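Local coordinates for glutathione S-transferase family protein (PDB 3LXZ), which probably catalyses the conjugation of reduced glutathione to a wide range of hydrophobic electrophiles, as a member of the glutathione S-transferase superfamily, at residues Ala144-Gly149 with Gln190-Asn195; Thr136-Gly141 with Phe182-Ala187; Arg106-Glu111 with Lys171-Ile176. All blocks are in the same frame, centred on the assembly; numbering follows the deposited sequence.

Contact 1 of 3, residues Ala144-Gly149 with Gln190-Asn195; sequences APYVAG and QLMGEN
One methyl group, Leu-191 CD2, supplies most of the touch between helix 183-193 and the loop 144-149. It lies against the ring of Pro-145, with CG of the proline 3.8 Å from Leu-191 CD2, and also near the phenol end of Tyr-146, whose CZ is 4.1 Å from the same Leu-191 CD2. The leucine side chain runs at about a right angle to that of the tyrosine. One residue on, the selenium of Met-192, which is selenomethionine in this crystal, makes a Met-aromatic contact with Tyr-146. SE sits 5.4 Å from the ring centroid and 87° off the ring normal, so it meets the rim of CH groups and not the pi face; CE1 of Tyr-146 is the nearest atom, 4.2 Å from Met-192 SE.

The tyrosine reaches this place because its CG stands anti to its own carbonyl carbon (chi1 -55°), which carries the ring end over to the helix. Behind it the loop is folded tightly: the peptide before Pro-145 is cis, and Tyr-146 O accepts two backbone bonds, from Ala-144 N and Gly-149 N. Asp-156, in the first turn of helix 154-174, accepts from Val-147 N and packs on both Tyr-146 and Met-192. Past the end of the helix, Asn-195 caps His-197 N and reaches Glu-23 of the N-terminal domain.

Across the two segments, then, the loop of this GST C-terminal domain meets the helix through apolar contacts and a polarisable selenium turned to an aromatic edge, while the loop's hydrogen bonds run within itself and to helix 154-174.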
loop_
_atom_site.group_PDB
_atom_site.type_symbol
_atom_site.label_atom_id
_atom_site.label_comp_id
_atom_site.label_asym_id
_atom_site.label_seq_id
_atom_site.Cartn_x
_atom_site.Cartn_y
_atom_site.Cartn_z
ATOM N N ALA A 144 -6.958 -22.258 -0.185
ATOM C CA ALA A 144 -6.855 -23.645 0.229
ATOM C C ALA A 144 -7.453 -23.919 1.603
ATOM O O ALA A 144 -6.943 -24.759 2.311
ATOM C CB ALA A 144 -5.365 -24.111 0.184
ATOM N N PRO A 145 -8.598 -23.308 1.942
ATOM C CA PRO A 145 -9.535 -22.452 1.195
ATOM C C PRO A 145 -9.206 -20.964 1.278
ATOM O O PRO A 145 -9.715 -20.167 0.478
ATOM C CB PRO A 145 -10.866 -22.701 1.898
ATOM C CG PRO A 145 -10.446 -22.983 3.324
ATOM C CD PRO A 145 -9.183 -23.778 3.208
ATOM N N TYR A 146 -8.384 -20.610 2.258
ATOM C CA TYR A 146 -8.048 -19.212 2.530
ATOM C C TYR A 146 -7.067 -18.632 1.518
ATOM O O TYR A 146 -6.421 -19.368 0.750
ATOM C CB TYR A 146 -7.499 -19.080 3.959
ATOM C CG TYR A 146 -8.429 -19.630 4.990
ATOM C CD1 TYR A 146 -9.445 -18.843 5.507
ATOM C CD2 TYR A 146 -8.294 -20.940 5.465
ATOM C CE1 TYR A 146 -10.324 -19.345 6.466
ATOM C CE2 TYR A 146 -9.171 -21.438 6.434
ATOM C CZ TYR A 146 -10.183 -20.633 6.912
ATOM O OH TYR A 146 -11.058 -21.093 7.874
ATOM N N VAL A 147 -6.958 -17.308 1.517
ATOM C CA VAL A 147 -6.174 -16.630 0.503
ATOM C C VAL A 147 -4.773 -17.199 0.346
ATOM O O VAL A 147 -4.360 -17.542 -0.781
ATOM C CB VAL A 147 -6.123 -15.076 0.669
ATOM C CG1 VAL A 147 -5.228 -14.471 -0.412
ATOM C CG2 VAL A 147 -7.511 -14.483 0.541
ATOM N N ALA A 148 -4.073 -17.347 1.474
ATOM C CA ALA A 148 -2.658 -17.645 1.443
ATOM C C ALA A 148 -2.399 -19.103 1.660
ATOM O O ALA A 148 -1.245 -19.538 1.577
ATOM C CB ALA A 148 -1.919 -16.814 2.516
ATOM N N GLY A 149 -3.448 -19.890 1.918
ATOM C CA GLY A 149 -3.189 -21.300 2.254
ATOM C C GLY A 149 -4.298 -21.946 3.046
ATOM O O GLY A 149 -5.450 -21.660 2.814
ATOM N N GLN A 190 -18.073 -16.852 0.955
ATOM C CA GLN A 190 -19.149 -17.432 1.760
ATOM C C GLN A 190 -18.624 -17.952 3.085
ATOM O O GLN A 190 -19.278 -17.811 4.104
ATOM C CB GLN A 190 -19.840 -18.564 1.031
ATOM C CG GLN A 190 -21.118 -19.036 1.736
ATOM C CD GLN A 190 -20.881 -20.102 2.773
ATOM O OE1 GLN A 190 -19.782 -20.642 2.905
ATOM N NE2 GLN A 190 -21.932 -20.420 3.542
ATOM N N LEU A 191 -17.433 -18.542 3.060
ATOM C CA LEU A 191 -16.812 -19.101 4.259
ATOM C C LEU A 191 -16.516 -18.040 5.345
ATOM O O LEU A 191 -16.815 -18.236 6.526
ATOM C CB LEU A 191 -15.529 -19.854 3.881
ATOM C CG LEU A 191 -14.806 -20.531 5.053
ATOM C CD1 LEU A 191 -15.714 -21.497 5.819
ATOM C CD2 LEU A 191 -13.552 -21.270 4.588
HETATM N N MSE A 192 -15.918 -16.922 4.922
HETATM C CA MSE A 192 -15.661 -15.788 5.798
HETATM C C MSE A 192 -16.996 -15.235 6.272
HETATM O O MSE A 192 -17.090 -14.720 7.369
HETATM C CB MSE A 192 -14.877 -14.677 5.052
HETATM C CG MSE A 192 -13.420 -15.007 4.641
HETATM SE SE MSE A 192 -12.345 -15.630 6.124
HETATM C CE MSE A 192 -12.176 -13.971 7.137
ATOM N N GLY A 193 -18.034 -15.352 5.438
ATOM C CA GLY A 193 -19.408 -14.899 5.827
ATOM C C GLY A 193 -19.996 -15.642 7.025
ATOM O O GLY A 193 -20.894 -15.114 7.730
ATOM N N GLU A 194 -19.441 -16.826 7.283
ATOM C CA GLU A 194 -19.847 -17.718 8.363
ATOM C C GLU A 194 -18.964 -17.601 9.610
ATOM O O GLU A 194 -19.142 -18.337 10.582
ATOM C CB GLU A 194 -19.874 -19.173 7.838
ATOM C CG GLU A 194 -20.954 -19.414 6.779
ATOM C CD GLU A 194 -22.376 -19.147 7.327
ATOM O OE1 GLU A 194 -22.731 -19.736 8.379
ATOM O OE2 GLU A 194 -23.123 -18.341 6.716
ATOM N N ASN A 195 -18.025 -16.659 9.604
ATOM C CA ASN A 195 -17.210 -16.415 10.784
ATOM C C ASN A 195 -18.133 -16.000 11.934
ATOM O O ASN A 195 -19.065 -15.218 11.724
ATOM C CB ASN A 195 -16.197 -15.304 10.489
ATOM C CG ASN A 195 -15.355 -14.957 11.684
ATOM O OD1 ASN A 195 -15.828 -14.345 12.644
ATOM N ND2 ASN A 195 -14.097 -15.326 11.626
#

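Contact 2 of 3, residues Thr136-Gly141 with Phe182-Ala187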
loop_
_atom_site.group_PDB
_atom_site.type_symbol
_atom_site.label_atom_id
_atom_site.label_comp_id
_atom_site.label_asym_id
_atom_site.label_seq_id
_atom_site.Cartn_x
_atom_site.Cartn_y
_atom_site.Cartn_z
ATOM N N THR A 136 -4.573 -11.072 -10.852
ATOM C CA THR A 136 -3.454 -11.198 -9.894
ATOM C C THR A 136 -3.800 -12.075 -8.700
ATOM O O THR A 136 -3.033 -12.954 -8.289
ATOM C CB THR A 136 -2.993 -9.819 -9.436
ATOM O OG1 THR A 136 -2.449 -9.097 -10.545
ATOM C CG2 THR A 136 -1.948 -9.890 -8.280
ATOM N N LEU A 137 -4.974 -11.842 -8.135
ATOM C CA LEU A 137 -5.424 -12.636 -6.987
ATOM C C LEU A 137 -5.605 -14.117 -7.345
ATOM O O LEU A 137 -5.252 -15.019 -6.551
ATOM C CB LEU A 137 -6.711 -12.022 -6.383
ATOM C CG LEU A 137 -7.273 -12.686 -5.126
ATOM C CD1 LEU A 137 -6.231 -12.760 -4.012
ATOM C CD2 LEU A 137 -8.580 -11.997 -4.650
ATOM N N LYS A 138 -6.112 -14.374 -8.538
ATOM C CA LYS A 138 -6.343 -15.749 -8.966
ATOM C C LYS A 138 -5.032 -16.483 -9.179
ATOM O O LYS A 138 -4.903 -17.656 -8.812
ATOM C CB LYS A 138 -7.153 -15.799 -10.264
ATOM C CG LYS A 138 -7.515 -17.250 -10.674
ATOM C CD LYS A 138 -7.899 -17.309 -12.151
ATOM C CE LYS A 138 -9.072 -16.427 -12.343
ATOM N NZ LYS A 138 -10.195 -16.908 -11.498
ATOM N N ARG A 139 -4.064 -15.766 -9.762
ATOM C CA ARG A 139 -2.756 -16.314 -10.076
ATOM C C ARG A 139 -1.921 -16.553 -8.823
ATOM O O ARG A 139 -1.224 -17.573 -8.718
ATOM C CB ARG A 139 -2.096 -15.343 -11.062
ATOM C CG ARG A 139 -0.637 -15.396 -11.358
ATOM C CD ARG A 139 -0.294 -14.226 -12.286
ATOM N NE ARG A 139 -1.180 -14.149 -13.457
ATOM C CZ ARG A 139 -1.917 -13.092 -13.849
ATOM N NH1 ARG A 139 -1.921 -11.936 -13.200
ATOM N NH2 ARG A 139 -2.675 -13.193 -14.940
ATOM N N ASN A 140 -1.989 -15.623 -7.877
ATOM C CA ASN A 140 -1.096 -15.644 -6.712
ATOM C C ASN A 140 -1.687 -16.267 -5.466
ATOM O O ASN A 140 -0.942 -16.771 -4.619
ATOM C CB ASN A 140 -0.582 -14.217 -6.418
ATOM C CG ASN A 140 0.672 -14.208 -5.580
ATOM O OD1 ASN A 140 1.551 -15.027 -5.767
ATOM N ND2 ASN A 140 0.772 -13.269 -4.671
ATOM N N GLY A 141 -3.018 -16.249 -5.356
ATOM C CA GLY A 141 -3.725 -16.773 -4.176
ATOM C C GLY A 141 -3.720 -18.284 -4.163
ATOM O O GLY A 141 -3.727 -18.914 -5.214
ATOM N N PHE A 182 -14.770 -16.989 -10.756
ATOM C CA PHE A 182 -13.673 -17.098 -9.777
ATOM C C PHE A 182 -14.207 -17.915 -8.613
ATOM O O PHE A 182 -14.417 -17.370 -7.526
ATOM C CB PHE A 182 -13.302 -15.685 -9.273
ATOM C CG PHE A 182 -11.938 -15.582 -8.623
ATOM C CD1 PHE A 182 -11.226 -16.726 -8.243
ATOM C CD2 PHE A 182 -11.371 -14.315 -8.368
ATOM C CE1 PHE A 182 -9.969 -16.627 -7.675
ATOM C CE2 PHE A 182 -10.115 -14.201 -7.762
ATOM C CZ PHE A 182 -9.412 -15.353 -7.408
ATOM N N PRO A 183 -14.462 -19.226 -8.835
ATOM C CA PRO A 183 -15.141 -19.993 -7.802
ATOM C C PRO A 183 -14.377 -20.141 -6.497
ATOM O O PRO A 183 -15.022 -20.275 -5.448
ATOM C CB PRO A 183 -15.321 -21.375 -8.445
ATOM C CG PRO A 183 -14.368 -21.401 -9.600
ATOM C CD PRO A 183 -14.359 -19.997 -10.092
ATOM N N GLN A 184 -13.039 -20.162 -6.579
ATOM C CA GLN A 184 -12.169 -20.166 -5.385
ATOM C C GLN A 184 -12.561 -19.013 -4.451
ATOM O O GLN A 184 -12.686 -19.188 -3.227
ATOM C CB GLN A 184 -10.680 -19.929 -5.771
ATOM C CG GLN A 184 -10.016 -20.994 -6.603
ATOM C CD GLN A 184 -10.344 -20.930 -8.102
ATOM O OE1 GLN A 184 -11.077 -20.055 -8.579
ATOM N NE2 GLN A 184 -9.790 -21.891 -8.857
ATOM N N ALA A 185 -12.728 -17.836 -5.050
ATOM C CA ALA A 185 -12.972 -16.613 -4.309
ATOM C C ALA A 185 -14.424 -16.614 -3.836
ATOM O O ALA A 185 -14.728 -16.222 -2.723
ATOM C CB ALA A 185 -12.670 -15.388 -5.188
ATOM N N LYS A 186 -15.300 -17.146 -4.665
ATOM C CA LYS A 186 -16.725 -17.184 -4.318
ATOM C C LYS A 186 -16.911 -18.022 -3.053
ATOM O O LYS A 186 -17.601 -17.608 -2.099
ATOM C CB LYS A 186 -17.570 -17.711 -5.499
ATOM C CG LYS A 186 -19.016 -17.229 -5.499
ATOM C CD LYS A 186 -19.737 -17.792 -6.722
ATOM C CE LYS A 186 -20.934 -16.949 -7.093
ATOM N NZ LYS A 186 -21.457 -16.207 -5.914
ATOM N N ALA A 187 -16.226 -19.163 -3.008
ATOM C CA ALA A 187 -16.331 -20.084 -1.893
ATOM C C ALA A 187 -15.731 -19.509 -0.605
ATOM O O ALA A 187 -16.287 -19.673 0.467
ATOM C CB ALA A 187 -15.666 -21.409 -2.257
#
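Lys-138, near the end of helix 120-140, folds over the ring of Phe-182 in a cation-pi contact between two helices of the all-helical GST C-terminal domain. Its CB is already on the ring, 3.7 Å from Phe-182 CZ, and its CG follows at 3.9 Å from Phe-182 CE1. Bends at chi3 and chi4, both -60°, then bring the chain back over the aromatic face. There Lys-138 NZ lies 3.8 Å from the centroid of Phe-182 and 28° off the ring normal, displaced toward the rim, with CD1 of Phe-182 its closest ring atom. NZ also makes a weak hydrogen bond to Asp-181 O, just before Phe-182. The lysine therefore runs back along the ring, from its CZ end toward the phenylalanine's own CB.

Leu-137 meets the CE2-CZ corner of the ring, crossing the phenylalanine at about a right angle, its CG near CZ and its CD2 4.1 Å from Phe-182 CE2. The ring of Phe-143 meets that of Phe-182 at a steep angle between their planes. On another flank of helix 120-140, Thr-136 OG1 and Arg-139 NH1 both hydrogen-bond to Pro-46 O of the second subunit.

Phe-182 itself holds the N-cap position of helix 183-193, and the first turn of that helix supplies two further neighbours of the ring: Gln-184 OE1 lies at the edge, in plane, and on the face opposite the lysine Ala-185 CB sits 3.4 Å above the centre of the Phe-182 ring plane.

Contact 3 of 3, residues Arg106-Glu111 with Lys171-Ile176; sequences RTCYAE and KKVLNI
Val-173, near the end of helix 154-174, is met by two residues of segment 106-111, Cys-108 and Glu-111, and following that segment in order explains why these two face it. Arg-106 opens a type I beta turn, closed by a bond of 3.1 Å from Tyr-109 N to Arg-106 O. Its guanidinium offers one face to CE2 of Tyr-109. Arg-106 binds glutathione in this protein, although none is bound in this chain, and its NE is paired with Glu-102, which also bonds Tyr-109 OH. Thr-107 follows in the turn, and then Cys-108 takes the N-cap position of helix 109-114. Its side chain is turned to Val-173, with SG 4.3 Å from Val-173 CG1, while Cys-108 O comes within 4.2 Å of Val-173 CG2; that same oxygen accepts a hydrogen bond from Ser-112 OG and a weak one from Glu-111 N.

This turn joins two helices of the all-helical C-terminal domain of the GST fold, 84-106 and 109-114. Tyr-109 points away from segment 171-176, its ring against the guanidinium of Arg-106, whereas Cys-108 and Glu-111 point toward it.

Three residues after Cys-108, Glu-111 returns to the contact. CG anti to the backbone N (chi1 -174°) and an extended chain beyond it carry its methylenes across the valine at a slant: CB and CG are each 4.1 Å from Val-173 CG2. The carboxylate then passes the other branch, OE1 lying 3.8 Å from Val-173 CG1. Beside the valine, Glu-111 OE2 accepts from Val-118 N and forms a salt bridge with Lys-123, which probably favours the ionised form. Lys-123 also packs on Val-173, whose helix takes a wider pi-type turn at 171-174.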
loop_
_atom_site.group_PDB
_atom_site.type_symbol
_atom_site.label_atom_id
_atom_site.label_comp_id
_atom_site.label_asym_id
_atom_site.label_seq_id
_atom_site.Cartn_x
_atom_site.Cartn_y
_atom_site.Cartn_z
ATOM N N ARG A 106 -12.781 1.560 -4.976
ATOM C CA ARG A 106 -13.065 2.754 -4.178
ATOM C C ARG A 106 -13.315 3.982 -5.080
ATOM O O ARG A 106 -14.132 4.844 -4.735
ATOM C CB ARG A 106 -11.963 2.993 -3.145
ATOM C CG ARG A 106 -12.098 4.242 -2.237
ATOM C CD ARG A 106 -11.093 4.165 -1.056
ATOM N NE ARG A 106 -11.511 3.151 -0.067
ATOM C CZ ARG A 106 -12.431 3.370 0.875
ATOM N NH1 ARG A 106 -12.787 2.409 1.720
ATOM N NH2 ARG A 106 -13.016 4.568 0.972
ATOM N N THR A 107 -12.671 4.007 -6.248
ATOM C CA THR A 107 -12.850 5.131 -7.188
ATOM C C THR A 107 -14.281 5.182 -7.704
ATOM O O THR A 107 -14.725 6.227 -8.219
ATOM C CB THR A 107 -11.849 5.139 -8.379
ATOM O OG1 THR A 107 -12.100 4.033 -9.272
ATOM C CG2 THR A 107 -10.377 5.169 -7.896
ATOM N N CYS A 108 -14.996 4.061 -7.570
ATOM C CA CYS A 108 -16.356 3.996 -8.038
ATOM C C CYS A 108 -17.392 3.910 -6.935
ATOM O O CYS A 108 -18.558 3.701 -7.245
ATOM C CB CYS A 108 -16.536 2.820 -8.990
ATOM S SG CYS A 108 -15.611 2.999 -10.525
ATOM N N TYR A 109 -16.995 4.056 -5.661
ATOM C CA TYR A 109 -17.982 3.964 -4.563
ATOM C C TYR A 109 -18.999 5.110 -4.615
ATOM O O TYR A 109 -20.152 4.939 -4.201
ATOM C CB TYR A 109 -17.341 3.923 -3.165
ATOM C CG TYR A 109 -16.514 2.680 -2.817
ATOM C CD1 TYR A 109 -16.562 1.513 -3.586
ATOM C CD2 TYR A 109 -15.709 2.684 -1.680
ATOM C CE1 TYR A 109 -15.782 0.393 -3.240
ATOM C CE2 TYR A 109 -14.946 1.568 -1.309
ATOM C CZ TYR A 109 -14.983 0.424 -2.090
ATOM O OH TYR A 109 -14.189 -0.650 -1.721
ATOM N N ALA A 110 -18.575 6.262 -5.147
ATOM C CA ALA A 110 -19.500 7.374 -5.346
ATOM C C ALA A 110 -20.745 6.918 -6.100
ATOM O O ALA A 110 -21.853 7.245 -5.701
ATOM C CB ALA A 110 -18.820 8.533 -6.053
ATOM N N GLU A 111 -20.565 6.151 -7.170
ATOM C CA GLU A 111 -21.678 5.703 -7.998
ATOM C C GLU A 111 -22.399 4.497 -7.403
ATOM O O GLU A 111 -23.636 4.468 -7.344
ATOM C CB GLU A 111 -21.219 5.393 -9.415
ATOM C CG GLU A 111 -22.376 5.071 -10.355
ATOM C CD GLU A 111 -21.972 5.032 -11.812
ATOM O OE1 GLU A 111 -22.546 4.210 -12.547
ATOM O OE2 GLU A 111 -21.086 5.815 -12.229
ATOM N N LYS A 171 -20.883 -5.334 -10.481
ATOM C CA LYS A 171 -22.247 -5.559 -10.955
ATOM C C LYS A 171 -22.988 -4.250 -11.225
ATOM O O LYS A 171 -23.580 -4.094 -12.295
ATOM C CB LYS A 171 -23.021 -6.464 -10.003
ATOM C CG LYS A 171 -22.461 -7.894 -9.978
ATOM C CD LYS A 171 -22.980 -8.703 -8.788
ATOM C CE LYS A 171 -24.437 -9.133 -8.949
ATOM N NZ LYS A 171 -24.846 -10.016 -7.812
ATOM N N LYS A 172 -22.925 -3.297 -10.296
ATOM C CA LYS A 172 -23.732 -2.085 -10.419
ATOM C C LYS A 172 -23.188 -1.068 -11.421
ATOM O O LYS A 172 -23.966 -0.432 -12.150
ATOM C CB LYS A 172 -23.954 -1.419 -9.045
ATOM C CG LYS A 172 -24.741 -2.286 -8.055
ATOM C CD LYS A 172 -24.745 -1.710 -6.628
ATOM C CE LYS A 172 -25.961 -0.794 -6.357
ATOM N NZ LYS A 172 -27.248 -1.533 -6.081
ATOM N N VAL A 173 -21.862 -0.903 -11.446
ATOM C CA VAL A 173 -21.215 0.148 -12.248
ATOM C C VAL A 173 -20.643 -0.367 -13.579
ATOM O O VAL A 173 -20.732 0.305 -14.609
ATOM C CB VAL A 173 -20.079 0.860 -11.434
ATOM C CG1 VAL A 173 -19.452 2.016 -12.232
ATOM C CG2 VAL A 173 -20.593 1.354 -10.089
ATOM N N LEU A 174 -20.037 -1.543 -13.564
ATOM C CA LEU A 174 -19.252 -1.964 -14.704
ATOM C C LEU A 174 -19.910 -3.043 -15.558
ATOM O O LEU A 174 -19.390 -3.381 -16.623
ATOM C CB LEU A 174 -17.875 -2.425 -14.230
ATOM C CG LEU A 174 -17.060 -1.379 -13.443
ATOM C CD1 LEU A 174 -15.691 -1.941 -13.077
ATOM C CD2 LEU A 174 -16.887 -0.104 -14.250
ATOM N N ASN A 175 -21.023 -3.593 -15.074
ATOM C CA ASN A 175 -21.712 -4.729 -15.723
ATOM C C ASN A 175 -20.834 -5.997 -15.825
ATOM O O ASN A 175 -20.851 -6.705 -16.840
ATOM C CB ASN A 175 -22.261 -4.315 -17.109
ATOM C CG ASN A 175 -23.146 -3.048 -17.055
ATOM O OD1 ASN A 175 -22.848 -2.039 -17.708
ATOM N ND2 ASN A 175 -24.222 -3.093 -16.257
ATOM N N ILE A 176 -20.066 -6.274 -14.768
ATOM C CA ILE A 176 -19.160 -7.439 -14.712
ATOM C C ILE A 176 -19.283 -8.073 -13.329
ATOM O O ILE A 176 -19.203 -7.387 -12.315
ATOM C CB ILE A 176 -17.669 -7.047 -14.923
ATOM C CG1 ILE A 176 -17.468 -6.223 -16.199
ATOM C CG2 ILE A 176 -16.750 -8.282 -14.904
ATOM C CD1 ILE A 176 -16.039 -5.642 -16.342
#

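All three contacts are partly buried and lie within the helical C-terminal domain, though they serve different corners of it. Contacts 1 and 2 share helix 183-193, have centres about 11 Å apart and touch directly, Val-147 CG1 lying 4.1 Å from Leu-137 CD1. Contact 3 stands apart, its centre about 24 Å from that of contact 1 and about 20 Å from that of contact 2. Aromatic rings define the first pair, one offering its edge to selenium and the other its face to an ammonium; contact 3 sets valine methyls against a thiol and a glutamate chain. Of the three, only contact 2 has a segment touching the second subunit, while contact 3 includes a glutathione-binding residue.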